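Local coordinates for protein Alpha/beta hydrolase (Paenibacillus sp. VTT E-133280, PDB 6TJ2) that probably hydrolyses methyl salicylate to salicylic acid, as an extracellular esterase of the alpha/beta-hydrolase fold related to tobacco salicylic acid binding protein 2, at residues S98-D101 and Y102-K106; L160-F163 and E164-D168; A190-A193 and Q194-F198. All coordinates share one frame; numbering follows the deposited sequence.

All three contacts are turns of single helices, held largely by backbone bonds to the carbonyl four residues earlier. Contact 1 (98-106) ends helix 92-105, which packs beside helix 119-129 of the hydrolase core; its inner side is aliphatic. Contact 2 (160-168) is a surface turn of helix 157-170, with one buried phenylalanine and mostly polar or charged side chains outside. Contact 3 (190-198) is the start of helix 192-200, partly buried, where a Ser-Gln capping box binds the N-cap N-H and one N-H of the first turn. No two contacts touch: 2 and 3 come within about 15 Å at their nearest atoms, while contact 1 lies about 20 Å or more from both.

Contact 1 of 3, residues S98-D101 and Y102-K106; sequences SVVD and YIKQK
Val99 and Ile103 meet one turn apart on helix 92-105 of the alpha/beta-hydrolase fold, their side chains crossing at a slant. Val99 CG1 lies anti to its backbone N (chi1 177°), and this branch meets the end of Ile103, Val99 CG1 to Ile103 CD1 3.9 Å. Both side chains also rest on Val126 of helix 119-129, so this side of the turn belongs to the helix-helix packing. Val100 and Lys104 run side by side in the same direction instead. The extended lysine lays its methylene chain along the valine, with Val100 CG1 3.6 Å from Lys104 CE, which covers the apolar branch. Asp101 turns its carboxylate back along the helix to a salt bridge with Lys97. Tyr102 packs on Pro77 and on Tyr75 of strand 73-75. Beneath these side chains the backbone bonds run from Tyr102 N to Ser98 O and from Ile103 N to Val99 O, the second the straighter at 166°. Further on, Gln105 N bonds to Asp101 O at 2.9 Å, and Gln105 CG folds over that same oxygen, Asp101 O, at 3.2 Å.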
loop_
_atom_site.group_PDB
_atom_site.type_symbol
_atom_site.label_atom_id
_atom_site.label_comp_id
_atom_site.label_asym_id
_atom_site.label_seq_id
_atom_site.Cartn_x
_atom_site.Cartn_y
_atom_site.Cartn_z
ATOM N N SER A 98 34.973 5.330 -8.112
ATOM C CA SER A 98 35.490 4.486 -6.992
ATOM C C SER A 98 34.824 3.103 -6.970
ATOM O O SER A 98 35.462 2.088 -6.672
ATOM C CB SER A 98 35.403 5.200 -5.667
ATOM O OG SER A 98 34.062 5.371 -5.189
ATOM N N VAL A 99 33.544 3.020 -7.290
ATOM C CA VAL A 99 32.840 1.717 -7.301
ATOM C C VAL A 99 33.220 0.932 -8.537
ATOM O O VAL A 99 33.479 -0.285 -8.450
ATOM C CB VAL A 99 31.341 1.927 -7.206
ATOM C CG1 VAL A 99 30.620 0.574 -7.304
ATOM C CG2 VAL A 99 30.986 2.658 -5.925
ATOM N N VAL A 100 33.318 1.570 -9.686
ATOM C CA VAL A 100 33.756 0.865 -10.925
ATOM C C VAL A 100 35.165 0.320 -10.700
ATOM O O VAL A 100 35.436 -0.851 -11.090
ATOM C CB VAL A 100 33.703 1.805 -12.139
ATOM C CG1 VAL A 100 34.409 1.195 -13.335
ATOM C CG2 VAL A 100 32.256 2.173 -12.462
ATOM N N ASP A 101 36.051 1.102 -10.108
ATOM C CA ASP A 101 37.445 0.630 -9.883
ATOM C C ASP A 101 37.439 -0.552 -8.923
ATOM O O ASP A 101 38.245 -1.468 -9.097
ATOM C CB ASP A 101 38.322 1.761 -9.384
ATOM C CG ASP A 101 38.684 2.829 -10.414
ATOM O OD1 ASP A 101 38.531 2.564 -11.612
ATOM O OD2 ASP A 101 39.138 3.894 -9.923
ATOM N N TYR A 102 36.595 -0.549 -7.903
ATOM C CA TYR A 102 36.532 -1.690 -6.946
ATOM C C TYR A 102 36.115 -2.939 -7.710
ATOM O O TYR A 102 36.741 -4.037 -7.553
ATOM C CB TYR A 102 35.545 -1.320 -5.828
ATOM C CG TYR A 102 35.235 -2.416 -4.862
ATOM C CD1 TYR A 102 35.873 -2.480 -3.633
ATOM C CD2 TYR A 102 34.219 -3.323 -5.135
ATOM C CE1 TYR A 102 35.570 -3.484 -2.731
ATOM C CE2 TYR A 102 33.912 -4.324 -4.246
ATOM C CZ TYR A 102 34.566 -4.389 -3.023
ATOM O OH TYR A 102 34.238 -5.355 -2.082
ATOM N N ILE A 103 35.098 -2.845 -8.549
ATOM C CA ILE A 103 34.570 -3.976 -9.356
ATOM C C ILE A 103 35.671 -4.468 -10.300
ATOM O O ILE A 103 35.901 -5.695 -10.368
ATOM C CB ILE A 103 33.309 -3.547 -10.124
ATOM C CG1 ILE A 103 32.141 -3.381 -9.157
ATOM C CG2 ILE A 103 32.956 -4.507 -11.246
ATOM C CD1 ILE A 103 31.003 -2.541 -9.662
ATOM N N LYS A 104 36.422 -3.582 -10.933
ATOM C CA LYS A 104 37.433 -4.008 -11.936
ATOM C C LYS A 104 38.600 -4.633 -11.194
ATOM O O LYS A 104 39.139 -5.653 -11.654
ATOM C CB LYS A 104 37.890 -2.821 -12.771
ATOM C CG LYS A 104 36.831 -2.387 -13.741
ATOM C CD LYS A 104 37.279 -1.155 -14.452
ATOM C CE LYS A 104 36.366 -0.824 -15.595
ATOM N NZ LYS A 104 36.899 0.399 -16.239
ATOM N N GLN A 105 38.977 -4.098 -10.065
ATOM C CA GLN A 105 40.201 -4.574 -9.358
ATOM C C GLN A 105 39.952 -5.979 -8.827
ATOM O O GLN A 105 40.888 -6.789 -8.863
ATOM C CB GLN A 105 40.591 -3.633 -8.223
ATOM C CG GLN A 105 41.286 -2.367 -8.736
ATOM C CD GLN A 105 41.320 -1.202 -7.766
ATOM O OE1 GLN A 105 41.008 -1.335 -6.581
ATOM N NE2 GLN A 105 41.679 -0.026 -8.266
ATOM N N LYS A 106 38.742 -6.276 -8.380
ATOM C CA LYS A 106 38.392 -7.644 -7.921
ATOM C C LYS A 106 37.903 -8.482 -9.087
ATOM O O LYS A 106 37.559 -9.674 -8.849
ATOM C CB LYS A 106 37.404 -7.555 -6.780
ATOM C CG LYS A 106 37.950 -6.956 -5.498
ATOM C CD LYS A 106 36.951 -7.047 -4.392
ATOM C CE LYS A 106 37.373 -6.487 -3.058
ATOM N NZ LYS A 106 38.465 -7.285 -2.464
#

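Contact 2 of 3, residues L160-F163 and E164-D168; sequences LKSF and EQLRD
Leu160 and Glu164 open a turn in the middle of helix 157-170, where backbone hydrogen bonds form the frame. Glu164 N bonds to Leu160 O, Gln165 N to Lys161 O, Leu166 N to Ser162 O and Arg167 N to Phe163 O, all within 2.9 to 3.0 Å and none bent below 152°. This regular spacing brings Glu164 back to Leu160 and Gln165 back to Lys161.

Van der Waals contacts join these two pairs. The glutamate reaches back with an extended chain, and Glu164 OE2 comes to 3.8 Å from Leu160 CG, the two side chains crossing at an angle; both also touch Phe211 of helix 208-211. The exposed Lys161 and Gln165 run alongside each other, Lys161 CG lying 3.9 Å from Gln165 NE2, so aliphatic carbon meets the amide. Apolar packing marks the inner side: Leu166 CD1 stands near the plane of the Phe163 ring, at its edge, 4.5 Å from Phe163 CD1. That ring also meets Phe155 edge-to-face and touches Phe211, while Leu166 packs on Pro178 and Ile175.

The charged group belongs to Arg167 and Asp168. Arg167 NE donates to Asp168 OD1 at 3.0 Å in a salt bridge; the aspartate lies near the guanidinium plane, yet its oxygen is met from above the carboxylate plane. A bend at chi3 (68°) turns the guanidinium back so that Glu164 CA lies over one face, offset toward its rim, and the group also makes a cation-pi contact with Phe211. The aspartate would partly balance the arginine charge and limit rotation about its end, while the guanidinium keeps its cation-pi contact with the Phe211 ring.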
loop_
_atom_site.group_PDB
_atom_site.type_symbol
_atom_site.label_atom_id
_atom_site.label_comp_id
_atom_site.label_asym_id
_atom_site.label_seq_id
_atom_site.Cartn_x
_atom_site.Cartn_y
_atom_site.Cartn_z
ATOM N N LEU A 160 13.104 19.451 -0.621
ATOM C CA LEU A 160 14.233 19.928 -1.399
ATOM C C LEU A 160 14.768 21.246 -0.820
ATOM O O LEU A 160 16.004 21.406 -0.701
ATOM C CB LEU A 160 13.800 20.077 -2.855
ATOM C CG LEU A 160 14.783 20.738 -3.757
ATOM C CD1 LEU A 160 16.045 19.929 -3.771
ATOM C CD2 LEU A 160 14.221 20.887 -5.162
ATOM N N LYS A 161 13.870 22.172 -0.533
ATOM C CA LYS A 161 14.291 23.467 0.063
ATOM C C LYS A 161 15.007 23.222 1.405
ATOM O O LYS A 161 16.054 23.851 1.589
ATOM C CB LYS A 161 13.091 24.411 0.171
ATOM C CG LYS A 161 13.431 25.843 0.589
ATOM C CD LYS A 161 12.216 26.769 0.558
ATOM C CE LYS A 161 11.121 26.332 -0.402
ATOM N NZ LYS A 161 10.079 27.373 -0.600
ATOM N N SER A 162 14.509 22.338 2.239
ATOM C CA SER A 162 15.066 21.982 3.565
ATOM C C SER A 162 16.498 21.457 3.366
ATOM O O SER A 162 17.435 21.909 4.077
ATOM C CB SER A 162 14.202 21.018 4.268
ATOM O OG SER A 162 14.882 20.323 5.306
ATOM N N PHE A 163 16.746 20.584 2.392
ATOM C CA PHE A 163 18.101 20.056 2.122
ATOM C C PHE A 163 19.010 21.186 1.637
ATOM O O PHE A 163 20.152 21.240 2.054
ATOM C CB PHE A 163 18.107 18.941 1.071
ATOM C CG PHE A 163 17.563 17.615 1.540
ATOM C CD1 PHE A 163 17.819 17.129 2.807
ATOM C CD2 PHE A 163 16.839 16.829 0.644
ATOM C CE1 PHE A 163 17.305 15.897 3.211
ATOM C CE2 PHE A 163 16.358 15.584 1.041
ATOM C CZ PHE A 163 16.560 15.144 2.332
ATOM N N GLU A 164 18.519 22.097 0.784
ATOM C CA GLU A 164 19.317 23.236 0.295
ATOM C C GLU A 164 19.695 24.107 1.500
ATOM O O GLU A 164 20.873 24.511 1.610
ATOM C CB GLU A 164 18.511 24.032 -0.728
ATOM C CG GLU A 164 18.218 23.321 -2.029
ATOM C CD GLU A 164 17.225 24.076 -2.920
ATOM O OE1 GLU A 164 16.571 25.023 -2.457
ATOM O OE2 GLU A 164 17.109 23.720 -4.088
ATOM N N GLN A 165 18.770 24.308 2.414
ATOM C CA GLN A 165 19.003 25.151 3.616
ATOM C C GLN A 165 20.036 24.479 4.521
ATOM O O GLN A 165 20.929 25.175 5.039
ATOM C CB GLN A 165 17.715 25.394 4.351
ATOM C CG GLN A 165 16.861 26.429 3.627
ATOM C CD GLN A 165 15.467 26.532 4.191
ATOM O OE1 GLN A 165 14.995 25.681 4.948
ATOM N NE2 GLN A 165 14.780 27.597 3.800
ATOM N N LEU A 166 19.939 23.180 4.740
ATOM C CA LEU A 166 20.929 22.430 5.553
ATOM C C LEU A 166 22.292 22.498 4.885
ATOM O O LEU A 166 23.276 22.707 5.626
ATOM C CB LEU A 166 20.509 20.974 5.752
ATOM C CG LEU A 166 19.326 20.768 6.680
ATOM C CD1 LEU A 166 18.757 19.381 6.573
ATOM C CD2 LEU A 166 19.650 21.079 8.138
ATOM N N ARG A 167 22.406 22.342 3.587
ATOM C CA ARG A 167 23.683 22.404 2.868
ATOM C C ARG A 167 24.288 23.798 3.105
ATOM O O ARG A 167 25.477 23.930 3.485
ATOM C CB ARG A 167 23.484 22.108 1.386
ATOM C CG ARG A 167 24.704 22.363 0.527
ATOM C CD ARG A 167 24.425 22.390 -0.967
ATOM N NE ARG A 167 23.620 23.596 -1.234
ATOM C CZ ARG A 167 22.734 23.752 -2.218
ATOM N NH1 ARG A 167 22.580 22.830 -3.152
ATOM N NH2 ARG A 167 22.047 24.881 -2.288
ATOM N N ASP A 168 23.471 24.810 2.925
ATOM C CA ASP A 168 23.988 26.198 3.032
ATOM C C ASP A 168 24.377 26.479 4.493
ATOM O O ASP A 168 25.468 27.133 4.712
ATOM C CB ASP A 168 23.013 27.137 2.323
ATOM C CG ASP A 168 22.921 26.915 0.805
ATOM O OD1 ASP A 168 23.818 26.240 0.177
ATOM O OD2 ASP A 168 21.934 27.389 0.228
#

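Contact 3 of 3, residues A190-A193 and Q194-F198; sequences ASLA and QAQAF
A capping box starts helix 192-200: Ser191 sits at the N-cap, and Gln194, three residues on, answers it. Ser191 OG accepts from Gln194 N at 3.2 Å with a nearly straight bond of 163°. It can do so because its chi1 of 71° sets the hydroxyl between the backbone N and the carbonyl carbon, facing the first turn. In return Ser191 N donates to Gln194 OE1 at 3.0 Å, approaching that oxygen from somewhat off the amide plane. The extended glutamine chain folds back past the serine, Gln194 CG lying 3.2 Å from Ser191 OG, and thus brings OE1 to the backbone N-H.

Behind the cap the regular helix bonds begin, with Ala195 N on Ser191 O and Gln196 N on Leu192 O. Leu192 CG meets Gln196 NE2 at 3.7 Å, the leucine branches lying against the amide nitrogen, and both side chains touch Phe179 of helix 179-185. On the inner side Ala190 CB approaches Ala195 CB at 4.4 Å and also nears Phe198, whose ring carries Gln194 O over one face, offset toward the rim. Phe198 and Ala190 both touch Thr266, and Ala195 packs on Phe179 and Arg183. Ser191 and Leu192 also pack on Arg284 and Asp285 of the second subunit, which places this helix start at a subunit interface.

An alanine in place of Gln194 would remove the amide oxygen, and Ser191 N would probably lose its partner and the serine be less firmly fixed. The two bonds satisfy the N-H of the N-cap residue and that of Gln194 in the first turn, which is likely to define where the helix begins.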
loop_
_atom_site.group_PDB
_atom_site.type_symbol
_atom_site.label_atom_id
_atom_site.label_comp_id
_atom_site.label_asym_id
_atom_site.label_seq_id
_atom_site.Cartn_x
_atom_site.Cartn_y
_atom_site.Cartn_z
ATOM N N ALA A 190 11.860 2.130 14.701
ATOM C CA ALA A 190 12.825 1.856 15.789
ATOM C C ALA A 190 12.330 2.418 17.119
ATOM O O ALA A 190 11.593 3.407 17.157
ATOM C CB ALA A 190 14.166 2.502 15.469
ATOM N N SER A 191 12.833 1.812 18.210
ATOM C CA SER A 191 12.725 2.434 19.541
ATOM C C SER A 191 13.601 3.684 19.577
ATOM O O SER A 191 14.473 3.852 18.717
ATOM C CB SER A 191 13.143 1.449 20.606
ATOM O OG SER A 191 14.547 1.235 20.556
ATOM N N LEU A 192 13.423 4.523 20.564
ATOM C CA LEU A 192 14.280 5.721 20.705
ATOM C C LEU A 192 15.744 5.305 20.913
ATOM O O LEU A 192 16.628 5.888 20.285
ATOM C CB LEU A 192 13.833 6.560 21.884
ATOM C CG LEU A 192 14.710 7.794 22.077
ATOM C CD1 LEU A 192 14.663 8.705 20.876
ATOM C CD2 LEU A 192 14.292 8.538 23.351
ATOM N N ALA A 193 16.020 4.285 21.709
ATOM C CA ALA A 193 17.428 3.891 21.965
ATOM C C ALA A 193 18.043 3.398 20.679
ATOM O O ALA A 193 19.209 3.685 20.371
ATOM C CB ALA A 193 17.551 2.825 23.008
ATOM N N GLN A 194 17.313 2.645 19.875
ATOM C CA GLN A 194 17.793 2.168 18.560
ATOM C C GLN A 194 18.033 3.378 17.637
ATOM O O GLN A 194 19.063 3.473 16.978
ATOM C CB GLN A 194 16.799 1.189 17.922
ATOM C CG GLN A 194 16.738 -0.163 18.607
ATOM C CD GLN A 194 15.636 -1.033 18.082
ATOM O OE1 GLN A 194 14.569 -0.529 17.662
ATOM N NE2 GLN A 194 15.901 -2.339 18.056
ATOM N N ALA A 195 17.089 4.266 17.603
ATOM C CA ALA A 195 17.178 5.470 16.771
ATOM C C ALA A 195 18.442 6.270 17.089
ATOM O O ALA A 195 19.149 6.746 16.195
ATOM C CB ALA A 195 15.936 6.315 16.907
ATOM N N GLN A 196 18.708 6.414 18.379
ATOM C CA GLN A 196 19.904 7.181 18.820
ATOM C C GLN A 196 21.148 6.439 18.345
ATOM O O GLN A 196 22.096 7.102 17.862
ATOM C CB GLN A 196 19.877 7.337 20.333
ATOM C CG GLN A 196 18.784 8.259 20.879
ATOM C CD GLN A 196 18.487 8.129 22.354
ATOM O OE1 GLN A 196 18.753 7.081 22.920
ATOM N NE2 GLN A 196 17.999 9.217 22.931
ATOM N N ALA A 197 21.200 5.131 18.509
ATOM C CA ALA A 197 22.375 4.343 18.086
ATOM C C ALA A 197 22.572 4.486 16.583
ATOM O O ALA A 197 23.681 4.694 16.072
ATOM C CB ALA A 197 22.236 2.902 18.464
ATOM N N PHE A 198 21.506 4.412 15.800
ATOM C CA PHE A 198 21.584 4.504 14.333
ATOM C C PHE A 198 21.944 5.926 13.911
ATOM O O PHE A 198 22.711 6.105 12.944
ATOM C CB PHE A 198 20.286 4.050 13.672
ATOM C CG PHE A 198 19.889 2.631 14.004
ATOM C CD1 PHE A 198 20.818 1.664 14.271
ATOM C CD2 PHE A 198 18.565 2.310 14.012
ATOM C CE1 PHE A 198 20.447 0.336 14.536
ATOM C CE2 PHE A 198 18.191 0.994 14.278
ATOM C CZ PHE A 198 19.111 0.044 14.560
#